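Local coordinates for choline binding protein A (PDB 5GT1) that probably acts at the bacterial cell surface through its choline-binding repeats, this piece being its zinc-binding domain of the M23 peptidase family, at residues Pro30-Gly35 and Asp66-Ala71; Gln41-Asn46 and Asn54-Gly59; Leu60-Ile65 and Ser134-Gly139; Ala87-Tyr92 and Thr101-Glu106; Ile140-Asn145 and Thr159-Arg164. All blocks are in the same frame, centred on the assembly; numbering follows the deposited sequence.

Contact 1. Residues Pro30-Gly35 and Asp66-Ala71. With ACT (acetate ion), chain C.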
# COMPACT_ATOMS: atom_id res chain seq x y z
N PRO A 30 6.88 -11.06 2.77
CA PRO A 30 7.19 -11.47 4.14
C PRO A 30 8.58 -12.09 4.38
O PRO A 30 9.03 -12.18 5.53
CB PRO A 30 6.05 -12.45 4.47
CG PRO A 30 4.93 -11.97 3.61
CD PRO A 30 5.65 -11.72 2.30
N SER A 31 9.27 -12.47 3.30
CA SER A 31 10.65 -12.97 3.39
C SER A 31 11.68 -11.88 3.71
O SER A 31 12.81 -12.16 4.14
CB SER A 31 11.06 -13.57 2.05
OG SER A 31 11.74 -12.59 1.27
N VAL A 32 11.31 -10.63 3.42
CA VAL A 32 12.12 -9.48 3.70
C VAL A 32 11.63 -8.86 5.02
O VAL A 32 12.42 -8.37 5.84
CB VAL A 32 11.96 -8.42 2.60
CG1 VAL A 32 13.03 -7.34 2.75
CG2 VAL A 32 11.95 -9.07 1.20
N GLY A 33 10.31 -8.87 5.21
CA GLY A 33 9.70 -8.25 6.38
C GLY A 33 9.85 -6.75 6.24
O GLY A 33 9.69 -6.21 5.13
N GLU A 34 10.17 -6.07 7.33
CA GLU A 34 10.29 -4.62 7.29
C GLU A 34 11.35 -4.16 6.29
O GLU A 34 11.13 -3.24 5.50
CB GLU A 34 10.59 -4.02 8.67
CG GLU A 34 10.61 -2.50 8.66
CD GLU A 34 10.91 -1.89 10.03
OE1 GLU A 34 11.24 -0.68 10.07
OE2 GLU A 34 10.83 -2.60 11.06
N GLY A 35 12.53 -4.79 6.37
CA GLY A 35 13.65 -4.39 5.52
C GLY A 35 14.03 -2.94 5.71
O GLY A 35 13.88 -2.39 6.80
N ASP A 66 15.00 -3.56 -2.97
CA ASP A 66 15.03 -3.52 -1.50
C ASP A 66 14.08 -4.53 -0.83
O ASP A 66 14.37 -5.03 0.27
CB ASP A 66 14.71 -2.11 -1.01
CG ASP A 66 13.53 -1.50 -1.73
OD1 ASP A 66 12.42 -1.47 -1.16
OD2 ASP A 66 13.70 -1.06 -2.88
N HIS A 67 12.95 -4.83 -1.48
CA HIS A 67 11.97 -5.79 -0.95
C HIS A 67 11.59 -6.78 -2.01
O HIS A 67 10.48 -6.71 -2.57
CB HIS A 67 10.73 -5.07 -0.41
CG HIS A 67 11.00 -4.25 0.82
ND1 HIS A 67 11.66 -3.07 0.76
CD2 HIS A 67 10.74 -4.50 2.15
CE1 HIS A 67 11.79 -2.58 2.01
NE2 HIS A 67 11.23 -3.45 2.86
N PRO A 68 12.52 -7.72 -2.32
CA PRO A 68 12.30 -8.64 -3.44
C PRO A 68 11.15 -9.60 -3.19
O PRO A 68 10.80 -9.91 -2.04
CB PRO A 68 13.65 -9.39 -3.57
CG PRO A 68 14.32 -9.23 -2.25
CD PRO A 68 13.85 -7.91 -1.69
N GLY A 69 10.52 -10.02 -4.28
CA GLY A 69 9.46 -11.00 -4.22
C GLY A 69 8.51 -10.78 -5.37
O GLY A 69 8.54 -9.74 -6.01
N SER A 70 7.68 -11.77 -5.65
CA SER A 70 6.74 -11.67 -6.74
C SER A 70 5.33 -11.42 -6.22
O SER A 70 4.72 -10.40 -6.53
CB SER A 70 6.81 -12.92 -7.62
OG SER A 70 5.96 -12.77 -8.75
N ALA A 71 4.82 -12.35 -5.41
CA ALA A 71 3.47 -12.23 -4.85
C ALA A 71 3.42 -11.06 -3.86
O ALA A 71 4.30 -10.92 -2.99
CB ALA A 71 3.05 -13.52 -4.17
C ACT C . 6.50 -13.64 -2.49
O ACT C . 5.94 -14.51 -1.77
OXT ACT C . 7.00 -13.96 -3.59
CH3 ACT C . 6.51 -12.20 -2.12
O HOH W 1 9.41 -11.84 -0.43
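His67 joins two loops of the M23-type domain, the one that precedes strand 44-45 and the one that leads from strand 56-63 to strand 71-73, through NE2 of its ring, while ND1 is held within its own loop. Across the contact, NE2 donates to Glu34 O at 2.7 Å with an almost straight N-H...O angle of 177°. The carbonyl oxygen lies in the imidazole plane, while the donor stands above the carbonyl plane, away from its lone pairs. On the other side of the ring, ND1 donates to Asp66 OD1 at 2.6 Å, meeting the carboxylate on its anti side; Asp66 OD1 also accepts from Gly63 N. The two bonds fix the rotation of the ring, and Phe37 stacks on it. With both nitrogens donating, the imidazole is likely to carry positive charge, which the neighbouring carboxylate would stabilise. A leucine in place of His67 would probably leave Glu34 O and Asp66 OD1 without their ring donors and so weaken the tie between the loops.

Apolar packing comes from Val32, whose two methyls divide the work. CG1, anti to the backbone N (chi1 -168°), approaches His67 CD2 at 3.7 Å, and CG2 rests 3.6 Å from Pro68 CD. Solvent makes the last link: one water donates to Pro68 O at 2.9 Å and is hydrogen-bonded to Ser31 OG at 3.0 Å.

Contact 2. Residues Gln41-Asn46 and Asn54-Gly59. With ZN (zinc ion), chain B.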
# COMPACT_ATOMS: atom_id res chain seq x y z
N GLN A 41 11.42 6.52 -0.57
CA GLN A 41 10.41 5.48 -0.39
C GLN A 41 9.55 5.63 0.87
O GLN A 41 8.42 5.14 0.91
CB GLN A 41 11.09 4.12 -0.36
CG GLN A 41 11.66 3.72 -1.71
CD GLN A 41 12.47 2.45 -1.61
OE1 GLN A 41 13.21 2.24 -0.65
NE2 GLN A 41 12.33 1.60 -2.61
N LEU A 42 10.08 6.31 1.88
CA LEU A 42 9.38 6.43 3.16
C LEU A 42 8.13 7.30 3.06
O LEU A 42 8.01 8.13 2.17
CB LEU A 42 10.32 7.03 4.21
CG LEU A 42 11.47 6.14 4.71
CD1 LEU A 42 12.43 7.01 5.51
CD2 LEU A 42 10.93 5.00 5.56
N PHE A 43 7.20 7.09 3.99
CA PHE A 43 6.02 7.92 4.11
C PHE A 43 6.39 9.32 4.64
O PHE A 43 7.33 9.46 5.44
CB PHE A 43 4.99 7.26 5.04
CG PHE A 43 3.82 8.16 5.35
CD1 PHE A 43 2.68 8.15 4.54
CD2 PHE A 43 3.87 9.04 6.45
CE1 PHE A 43 1.62 9.00 4.81
CE2 PHE A 43 2.80 9.89 6.71
CZ PHE A 43 1.67 9.86 5.90
N GLY A 44 5.65 10.34 4.18
CA GLY A 44 5.73 11.68 4.76
C GLY A 44 6.63 12.63 4.01
O GLY A 44 6.72 12.59 2.78
N VAL A 45 7.32 13.49 4.76
CA VAL A 45 8.20 14.51 4.19
C VAL A 45 9.62 14.16 4.61
O VAL A 45 9.96 14.26 5.78
CB VAL A 45 7.83 15.93 4.68
CG1 VAL A 45 8.72 16.97 4.02
CG2 VAL A 45 6.36 16.23 4.42
N ASN A 46 10.43 13.73 3.66
CA ASN A 46 11.76 13.22 3.98
C ASN A 46 12.76 13.74 2.99
O ASN A 46 12.40 14.00 1.84
CB ASN A 46 11.78 11.68 3.93
CG ASN A 46 10.77 11.05 4.86
OD1 ASN A 46 10.95 11.04 6.07
ND2 ASN A 46 9.70 10.50 4.29
N ASN A 54 4.71 19.28 -2.84
CA ASN A 54 4.81 19.58 -1.41
C ASN A 54 5.83 18.71 -0.67
O ASN A 54 5.84 18.68 0.56
CB ASN A 54 3.44 19.47 -0.73
CG ASN A 54 2.36 20.24 -1.46
OD1 ASN A 54 1.22 19.77 -1.60
ND2 ASN A 54 2.70 21.44 -1.93
N GLY A 55 6.68 17.99 -1.41
CA GLY A 55 7.65 17.07 -0.81
C GLY A 55 7.04 15.97 0.04
O GLY A 55 7.69 15.43 0.95
N PHE A 56 5.78 15.62 -0.25
CA PHE A 56 5.03 14.68 0.58
C PHE A 56 4.78 13.37 -0.16
O PHE A 56 4.34 13.37 -1.32
CB PHE A 56 3.69 15.28 1.00
CG PHE A 56 2.84 14.37 1.85
CD1 PHE A 56 3.21 14.07 3.16
CD2 PHE A 56 1.67 13.80 1.34
CE1 PHE A 56 2.43 13.22 3.95
CE2 PHE A 56 0.89 12.96 2.13
CZ PHE A 56 1.27 12.68 3.43
N HIS A 57 5.06 12.26 0.52
CA HIS A 57 4.80 10.92 -0.01
C HIS A 57 3.70 10.31 0.81
O HIS A 57 3.87 10.08 2.02
CB HIS A 57 6.07 10.09 0.06
CG HIS A 57 5.96 8.73 -0.60
ND1 HIS A 57 6.57 7.63 -0.10
CD2 HIS A 57 5.24 8.30 -1.73
CE1 HIS A 57 6.28 6.56 -0.88
NE2 HIS A 57 5.47 6.98 -1.87
N ASP A 58 2.56 10.02 0.17
CA ASP A 58 1.35 9.57 0.88
C ASP A 58 1.30 8.06 1.13
O ASP A 58 0.23 7.51 1.43
CB ASP A 58 0.06 10.04 0.14
CG ASP A 58 -0.17 9.32 -1.20
OD1 ASP A 58 0.78 8.73 -1.78
OD2 ASP A 58 -1.32 9.35 -1.68
N GLY A 59 2.43 7.38 1.00
CA GLY A 59 2.43 5.93 1.18
C GLY A 59 3.83 5.45 1.43
O GLY A 59 4.71 6.25 1.75
ZN ZN B . 4.97 5.89 -3.63
O HOH W 2 10.43 15.79 0.87
O HOH W 3 3.96 7.65 -4.68
O HOH W 4 6.71 6.90 -5.15
O HOH W 5 4.90 5.21 -5.66
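Gly44 and His57 form an antiparallel hydrogen-bonded pair: Gly44 N donates to His57 O at 2.8 Å, in the carbonyl plane on a lone pair, and His57 N returns a bond of equal length to Gly44 O. A third bond uses the histidine side chain. With CG anti to the backbone N (chi1 -174°), the ring edge reaches the backbone just before strand 44-45, and ND1 donates to Leu42 O at 2.7 Å. That oxygen lies in the ring plane, although the donor stands well above the carbonyl plane. Pinned in this way, the ring directs NE2 at the zinc ion, 2.1 Å away; Leu42 is thus a second-shell residue that orients a metal ligand.

Aromatic packing fills one side of the pairing. The edge of Phe56 is directed at the face of Phe43 in an offset T-shaped stack, with centroids 5.4 Å apart and planes at 81°. Phe43 CD1 also lies 3.4 Å from His57 O, and Pro163 and Trp160 touch the same ring. Were Phe43 cut back to an alanine, the edge of Phe56 would probably lose the face it packs against. Val45 CG2 meets the edge of Phe56 at CD1, 4.0 Å away.

The two strands make a short beta hairpin, and the histidine on its second strand is the first of the three protein ligands in the zinc site of this M23-family domain.

Contact 3. Residues Leu60-Ile65 and Ser134-Gly139. With ZN (zinc ion), chain B.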
# COMPACT_ATOMS: atom_id res chain seq x y z
N LEU A 60 4.01 4.14 1.30
CA LEU A 60 5.30 3.49 1.53
C LEU A 60 5.62 2.65 0.29
O LEU A 60 4.81 1.83 -0.13
CB LEU A 60 5.21 2.59 2.76
CG LEU A 60 6.50 1.87 3.19
CD1 LEU A 60 7.60 2.87 3.53
CD2 LEU A 60 6.22 0.95 4.38
N ASP A 61 6.80 2.88 -0.29
CA ASP A 61 7.22 2.15 -1.48
C ASP A 61 8.09 0.94 -1.14
O ASP A 61 9.07 1.05 -0.39
CB ASP A 61 8.04 3.05 -2.39
CG ASP A 61 7.22 4.16 -3.03
OD1 ASP A 61 5.97 4.11 -2.98
OD2 ASP A 61 7.85 5.06 -3.61
N PHE A 62 7.75 -0.21 -1.71
CA PHE A 62 8.54 -1.43 -1.56
C PHE A 62 9.13 -1.74 -2.93
O PHE A 62 8.40 -2.19 -3.81
CB PHE A 62 7.61 -2.58 -1.13
CG PHE A 62 6.99 -2.41 0.24
CD1 PHE A 62 7.51 -3.10 1.33
CD2 PHE A 62 5.87 -1.58 0.43
CE1 PHE A 62 6.95 -2.96 2.60
CE2 PHE A 62 5.30 -1.44 1.70
CZ PHE A 62 5.85 -2.14 2.78
N GLY A 63 10.42 -1.45 -3.12
CA GLY A 63 11.07 -1.68 -4.41
C GLY A 63 11.38 -3.14 -4.66
O GLY A 63 11.56 -3.91 -3.71
N SER A 64 11.45 -3.54 -5.93
CA SER A 64 11.80 -4.93 -6.25
C SER A 64 13.23 -5.26 -5.79
O SER A 64 13.54 -6.40 -5.55
CB SER A 64 11.64 -5.20 -7.75
OG SER A 64 12.48 -4.34 -8.51
N ILE A 65 14.08 -4.24 -5.67
CA ILE A 65 15.46 -4.44 -5.19
C ILE A 65 15.53 -4.56 -3.67
O ILE A 65 16.08 -5.53 -3.13
CB ILE A 65 16.41 -3.32 -5.68
CG1 ILE A 65 16.47 -3.32 -7.21
CG2 ILE A 65 17.82 -3.54 -5.13
CD1 ILE A 65 16.94 -2.00 -7.80
N SER A 134 8.84 -1.91 -10.92
CA SER A 134 9.94 -1.67 -9.99
C SER A 134 9.50 -1.54 -8.53
O SER A 134 10.35 -1.62 -7.64
CB SER A 134 10.70 -0.42 -10.40
OG SER A 134 9.86 0.71 -10.27
N HIS A 135 8.21 -1.31 -8.27
CA HIS A 135 7.75 -1.16 -6.86
C HIS A 135 6.28 -1.28 -6.64
O HIS A 135 5.47 -1.09 -7.57
CB HIS A 135 8.22 0.17 -6.25
CG HIS A 135 7.52 1.37 -6.83
ND1 HIS A 135 7.70 1.76 -8.11
CD2 HIS A 135 6.62 2.26 -6.26
CE1 HIS A 135 6.95 2.85 -8.35
NE2 HIS A 135 6.29 3.16 -7.22
N LEU A 136 5.95 -1.65 -5.41
CA LEU A 136 4.62 -1.53 -4.87
C LEU A 136 4.60 -0.26 -4.04
O LEU A 136 5.53 -0.01 -3.27
CB LEU A 136 4.33 -2.73 -3.96
CG LEU A 136 3.14 -2.59 -2.98
CD1 LEU A 136 1.82 -2.70 -3.74
CD2 LEU A 136 3.22 -3.64 -1.88
N HIS A 137 3.55 0.54 -4.20
CA HIS A 137 3.24 1.61 -3.27
C HIS A 137 2.02 1.20 -2.47
O HIS A 137 0.95 0.88 -3.03
CB HIS A 137 3.02 2.92 -4.04
CG HIS A 137 2.45 4.06 -3.21
ND1 HIS A 137 3.13 5.21 -2.99
CD2 HIS A 137 1.20 4.22 -2.60
CE1 HIS A 137 2.36 6.05 -2.26
NE2 HIS A 137 1.18 5.45 -2.03
N LEU A 138 2.17 1.21 -1.14
CA LEU A 138 1.08 0.90 -0.23
C LEU A 138 0.62 2.17 0.48
O LEU A 138 1.45 2.89 1.03
CB LEU A 138 1.53 -0.14 0.81
CG LEU A 138 0.52 -0.48 1.93
CD1 LEU A 138 -0.73 -1.18 1.40
CD2 LEU A 138 1.22 -1.35 2.98
N GLY A 139 -0.67 2.46 0.42
CA GLY A 139 -1.24 3.61 1.12
C GLY A 139 -2.29 3.13 2.10
O GLY A 139 -3.03 2.18 1.83
ZN ZN B . 4.97 5.89 -3.63
O HOH W 4 6.71 6.90 -5.15
O HOH W 6 13.54 -1.38 -6.72
O HOH W 5 4.90 5.21 -5.66
O HOH W 3 3.96 7.65 -4.68
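Asp61 OD1 and His137 ND1 come within 3.0 Å of each other without a hydrogen bond, because both bind the same zinc ion, each at 2.1 Å. They are directly cross-strand neighbours, a non-hydrogen-bonded pair in the antiparallel ladder of strands 60-63 and 135-139, part of the central sheet of this M23-family domain. His57 supplies the remaining protein ligand and three waters complete the shell. The imidazole of His137 and the carboxylate of Asp61 are turned 58° apart, so the metal is approached by two differently inclined flat groups.

The flanking pairs are hydrogen-bonded: Leu60 with Leu138, and Phe62 with Leu136, where Phe62 N reaches Leu136 O at 2.7 Å. Their side chains occupy the sheet face turned from the metal. There the Phe62 ring lies alongside Leu136 and Leu138, CD2 being 4.1 Å from Leu136 CD2, while Pro163 and Ile167 touch Leu138.

His135 shares the metal face but is not a ligand. Its chi1 of 70° sets the ring between the backbone N and carbonyl carbon, beside the Asp61 carboxylate. From that position His135 NE2 is hydrogen-bonded to a zinc-bound water at 2.9 Å, and the water oxygen lies in the plane of the ring.

Contact 4. Residues Ala87-Tyr92 and Thr101-Glu106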
# COMPACT_ATOMS: atom_id res chain seq x y z
N ALA A 87 -3.80 6.81 -13.96
CA ALA A 87 -2.38 7.02 -14.27
C ALA A 87 -1.69 7.70 -13.08
O ALA A 87 -2.23 8.66 -12.53
CB ALA A 87 -2.19 7.82 -15.55
N GLY A 88 -0.53 7.19 -12.68
CA GLY A 88 0.11 7.59 -11.42
C GLY A 88 0.01 6.49 -10.37
O GLY A 88 1.02 6.03 -9.85
N LEU A 89 -1.21 6.07 -10.05
CA LEU A 89 -1.43 4.85 -9.27
C LEU A 89 -1.28 3.64 -10.17
O LEU A 89 -1.05 2.50 -9.70
CB LEU A 89 -2.84 4.85 -8.68
CG LEU A 89 -3.19 5.84 -7.56
CD1 LEU A 89 -3.42 7.24 -8.10
CD2 LEU A 89 -4.43 5.35 -6.82
N GLU A 90 -1.39 3.88 -11.48
CA GLU A 90 -1.52 2.81 -12.48
C GLU A 90 -2.66 1.86 -12.05
O GLU A 90 -3.70 2.33 -11.59
CB GLU A 90 -0.17 2.10 -12.70
CG GLU A 90 0.96 3.04 -13.10
CD GLU A 90 0.62 3.94 -14.29
OE1 GLU A 90 0.26 3.39 -15.35
OE2 GLU A 90 0.71 5.18 -14.18
N ASN A 91 -2.48 0.54 -12.19
CA ASN A 91 -3.51 -0.40 -11.73
C ASN A 91 -3.45 -0.55 -10.20
O ASN A 91 -2.37 -0.80 -9.64
CB ASN A 91 -3.35 -1.77 -12.41
CG ASN A 91 -3.46 -1.67 -13.93
OD1 ASN A 91 -4.55 -1.47 -14.45
ND2 ASN A 91 -2.34 -1.79 -14.62
N TYR A 92 -4.59 -0.38 -9.53
CA TYR A 92 -4.61 -0.44 -8.07
C TYR A 92 -5.74 -1.30 -7.51
O TYR A 92 -6.77 -1.50 -8.15
CB TYR A 92 -4.65 0.97 -7.46
CG TYR A 92 -5.93 1.71 -7.80
CD1 TYR A 92 -7.03 1.65 -6.95
CD2 TYR A 92 -6.03 2.43 -8.98
CE1 TYR A 92 -8.21 2.31 -7.26
CE2 TYR A 92 -7.21 3.11 -9.30
CZ TYR A 92 -8.30 3.03 -8.44
OH TYR A 92 -9.47 3.68 -8.74
N THR A 101 -8.75 1.85 5.04
CA THR A 101 -8.70 1.60 3.61
C THR A 101 -7.23 1.42 3.21
O THR A 101 -6.39 2.30 3.48
CB THR A 101 -9.30 2.78 2.84
OG1 THR A 101 -10.65 3.02 3.29
CG2 THR A 101 -9.29 2.49 1.34
N PHE A 102 -6.93 0.28 2.59
CA PHE A 102 -5.60 -0.04 2.09
C PHE A 102 -5.59 0.10 0.57
O PHE A 102 -6.47 -0.44 -0.10
CB PHE A 102 -5.24 -1.48 2.48
CG PHE A 102 -5.30 -1.75 3.97
CD1 PHE A 102 -4.16 -1.67 4.75
CD2 PHE A 102 -6.51 -2.13 4.58
CE1 PHE A 102 -4.22 -1.92 6.12
CE2 PHE A 102 -6.58 -2.38 5.93
CZ PHE A 102 -5.44 -2.28 6.71
N VAL A 103 -4.61 0.82 0.04
CA VAL A 103 -4.46 0.93 -1.42
C VAL A 103 -3.15 0.27 -1.86
O VAL A 103 -2.08 0.65 -1.40
CB VAL A 103 -4.50 2.41 -1.87
CG1 VAL A 103 -4.46 2.51 -3.40
CG2 VAL A 103 -5.75 3.09 -1.31
N TYR A 104 -3.25 -0.74 -2.72
CA TYR A 104 -2.06 -1.37 -3.29
C TYR A 104 -1.96 -0.88 -4.72
O TYR A 104 -2.83 -1.18 -5.55
CB TYR A 104 -2.18 -2.91 -3.29
CG TYR A 104 -2.39 -3.52 -1.92
CD1 TYR A 104 -1.33 -4.11 -1.22
CD2 TYR A 104 -3.66 -3.51 -1.32
CE1 TYR A 104 -1.53 -4.67 0.04
CE2 TYR A 104 -3.86 -4.06 -0.06
CZ TYR A 104 -2.78 -4.63 0.62
OH TYR A 104 -2.98 -5.18 1.87
N GLN A 105 -0.92 -0.13 -5.04
CA GLN A 105 -0.85 0.49 -6.36
C GLN A 105 0.55 0.36 -6.97
O GLN A 105 1.50 -0.04 -6.27
CB GLN A 105 -1.26 1.97 -6.25
CG GLN A 105 -0.22 2.82 -5.53
CD GLN A 105 -0.68 4.23 -5.26
OE1 GLN A 105 -1.73 4.43 -4.65
NE2 GLN A 105 0.11 5.21 -5.70
N GLU A 106 0.64 0.67 -8.27
CA GLU A 106 1.89 0.72 -9.04
C GLU A 106 2.67 -0.58 -9.25
O GLU A 106 3.58 -0.63 -10.09
CB GLU A 106 2.79 1.84 -8.51
CG GLU A 106 2.14 3.21 -8.68
CD GLU A 106 2.98 4.29 -8.08
OE1 GLU A 106 4.00 4.66 -8.73
OE2 GLU A 106 2.65 4.74 -6.97
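The loop that turns a corner at Asn91 is fastened to segment 101-106 at Glu106 by one backbone bond, Glu106 N to Leu89 O at 2.9 Å, which is bent to 137° at the hydrogen; a CA-H...O contact from Tyr92 CA to Tyr104 O at 3.2 Å follows it.

Among the side chains, Gln105 lies obliquely across Leu89. Its first torsion of 70° and extended chain carry the amide over the leucine, bringing OE1 within 3.5 Å of Leu89 CG, while its CB packs on Tyr92 CB. The amide has a second task: NE2 donates to Glu106 OE2 at 2.9 Å, nearly straight at 173°, with the oxygen close to the amide plane. This bond restrains the rotation of both groups. The Glu106 side chain itself passes alongside Gly88 O, its CG 3.3 Å from that oxygen. Leu89 CD2 in turn covers one face of the Tyr92 ring, offset toward its rim, and Ile150 and Met147 of helix 146-151 touch Leu89 and Tyr92 respectively. Within the loop, Gly88 N donates to Glu90 OE2.

The Glu106 carboxylate is thus held from one side by Gln105 and weakly from another, through OE1, by His135. The nearest atom of its side chain is about 4 Å from the zinc ion, so that this corner of the sheet forms part of the wall around the metal site of the M23-type domain.

Contact 5. Residues Ile140-Asn145 and Thr159-Arg164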
# COMPACT_ATOMS: atom_id res chain seq x y z
N ILE A 140 -2.35 3.79 3.26
CA ILE A 140 -3.35 3.47 4.27
C ILE A 140 -4.03 4.75 4.76
O ILE A 140 -3.35 5.73 5.07
CB ILE A 140 -2.73 2.69 5.47
CG1 ILE A 140 -2.03 1.41 4.98
CG2 ILE A 140 -3.83 2.33 6.48
CD1 ILE A 140 -1.32 0.63 6.08
N THR A 141 -5.36 4.72 4.83
CA THR A 141 -6.14 5.88 5.28
C THR A 141 -7.34 5.41 6.06
O THR A 141 -7.88 4.32 5.79
CB THR A 141 -6.57 6.79 4.09
OG1 THR A 141 -7.33 7.92 4.57
CG2 THR A 141 -7.43 6.03 3.07
N ARG A 142 -7.80 6.19 7.04
CA ARG A 142 -9.11 5.86 7.65
C ARG A 142 -10.27 6.30 6.77
O ARG A 142 -11.40 5.79 6.92
CB ARG A 142 -9.25 6.46 9.05
CG ARG A 142 -8.38 5.77 10.08
CD ARG A 142 -8.64 6.35 11.46
NE ARG A 142 -7.44 6.18 12.28
CZ ARG A 142 -7.28 5.21 13.17
NH1 ARG A 142 -8.25 4.32 13.36
NH2 ARG A 142 -6.16 5.13 13.87
N GLU A 143 -10.00 7.23 5.85
CA GLU A 143 -11.03 7.75 4.93
C GLU A 143 -11.68 6.61 4.15
O GLU A 143 -11.02 5.69 3.67
CB GLU A 143 -10.44 8.81 3.98
CG GLU A 143 -11.40 9.37 2.92
CD GLU A 143 -12.61 10.07 3.53
OE1 GLU A 143 -12.41 11.09 4.23
OE2 GLU A 143 -13.76 9.59 3.31
N THR A 144 -13.00 6.71 4.03
CA THR A 144 -13.83 5.68 3.49
C THR A 144 -14.03 5.92 1.97
O THR A 144 -14.16 4.98 1.19
CB THR A 144 -15.12 5.63 4.33
OG1 THR A 144 -15.34 4.30 4.82
CG2 THR A 144 -16.32 6.14 3.59
N ASN A 145 -14.00 7.19 1.57
CA ASN A 145 -14.09 7.60 0.17
C ASN A 145 -12.68 7.65 -0.38
O ASN A 145 -11.95 8.60 -0.13
CB ASN A 145 -14.76 8.98 0.08
CG ASN A 145 -14.93 9.48 -1.34
OD1 ASN A 145 -14.33 8.97 -2.29
ND2 ASN A 145 -15.77 10.50 -1.50
N THR A 159 -4.75 12.79 6.32
CA THR A 159 -5.54 11.84 5.52
C THR A 159 -4.85 10.46 5.45
O THR A 159 -5.45 9.44 5.76
CB THR A 159 -5.76 12.37 4.08
OG1 THR A 159 -6.50 13.60 4.15
CG2 THR A 159 -6.55 11.37 3.24
N TRP A 160 -3.59 10.47 5.04
CA TRP A 160 -2.80 9.26 4.87
C TRP A 160 -1.96 9.03 6.09
O TRP A 160 -1.47 9.98 6.71
CB TRP A 160 -1.92 9.37 3.62
CG TRP A 160 -2.76 9.46 2.36
CD1 TRP A 160 -3.11 10.61 1.63
CD2 TRP A 160 -3.42 8.35 1.68
NE1 TRP A 160 -3.90 10.28 0.56
CE2 TRP A 160 -4.13 8.94 0.53
CE3 TRP A 160 -3.48 6.97 1.88
CZ2 TRP A 160 -4.86 8.15 -0.36
CZ3 TRP A 160 -4.23 6.20 0.98
CH2 TRP A 160 -4.90 6.77 -0.12
N LEU A 161 -1.81 7.76 6.44
CA LEU A 161 -1.07 7.34 7.61
C LEU A 161 0.19 6.60 7.21
O LEU A 161 0.26 6.03 6.11
CB LEU A 161 -1.95 6.44 8.49
CG LEU A 161 -3.36 6.96 8.77
CD1 LEU A 161 -4.23 5.91 9.44
CD2 LEU A 161 -3.31 8.25 9.60
N ASP A 162 1.19 6.60 8.09
CA ASP A 162 2.46 5.93 7.80
C ASP A 162 2.27 4.41 7.86
O ASP A 162 2.06 3.87 8.95
CB ASP A 162 3.53 6.39 8.81
CG ASP A 162 4.90 5.78 8.52
OD1 ASP A 162 5.03 4.91 7.62
OD2 ASP A 162 5.85 6.20 9.20
N PRO A 163 2.33 3.72 6.69
CA PRO A 163 2.12 2.27 6.73
C PRO A 163 3.22 1.54 7.48
O PRO A 163 2.95 0.48 8.04
CB PRO A 163 2.14 1.87 5.24
CG PRO A 163 1.76 3.13 4.51
CD PRO A 163 2.48 4.20 5.30
N ARG A 164 4.44 2.10 7.50
CA ARG A 164 5.54 1.42 8.20
C ARG A 164 5.25 1.32 9.69
O ARG A 164 5.33 0.24 10.27
CB ARG A 164 6.90 2.09 7.97
CG ARG A 164 8.03 1.30 8.63
CD ARG A 164 9.41 1.73 8.19
NE ARG A 164 9.74 3.03 8.74
CZ ARG A 164 10.98 3.51 8.83
NH1 ARG A 164 12.04 2.80 8.42
NH2 ARG A 164 11.17 4.72 9.34
O HOH W 7 -0.36 5.79 3.52
O HOH W 8 -6.81 8.75 8.05
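One face of the Trp160 indole is covered by Thr141 and Thr159: Thr141 CB stands over the six-membered ring, 4.2 Å from its centroid and 26° off the normal, a CH-pi contact, and Thr159 CG2 lies over the same ring system, offset toward the rim. Ile140 N is at the edge, in plane. The pyrrole nitrogen, NE1, is hydrogen-bonded to Ala149 O of helix 146-151, fixing the indole's turn.

Thr141 places its hydroxyl opposite the backbone N, with chi1 at 180°, and OG1 donates to Thr159 O at 2.7 Å from above the carbonyl plane. Thr141 OG1 in turn accepts from Glu143 N at 3.0 Å, closing an ST turn where strand 135-141 ends. In the M23-family sheet this strand is joined by the short, weakly bonded strand 160-161, with Leu161 N donating to Ile140 O at 2.9 Å.

Past that bond Asp162 caps helix 163-173, accepting from Arg164 N through OD1. The Ile140 and Pro163 side chains run alongside one another, pointing opposite ways, CD1 of Ile140 reaching CB of Pro163 at 3.8 Å. Two waters bridge the segments, one linking Ile140 N with Leu161 O, the other Arg142 N with Thr159 O.

Contacts 2 and 3 build the zinc site: they share strand 56-63, their centres are 13 Å apart, and His57 NE2 lies 3.1 Å from His137 ND1 where both reach the metal. Contact 4 flanks it, strand 101-108 pairing to 135-141 through His137 O and Gln105 N, 2.9 Å apart. Contact 5 continues strand 135-141 beyond the metal and reaches contact 2 where Phe43 CZ approaches Trp160 O at 3.2 Å. Contact 1 is more remote, the nearest side-chain atom of Asp66 being about 11 Å from the zinc, yet it touches contact 3 through His67 CD2 and Phe62 CD1, 3.6 Å apart, and Asp66 OD2 and Gln41 NE2, probably hydrogen-bonded at 3.0 Å, tie it to contact 2.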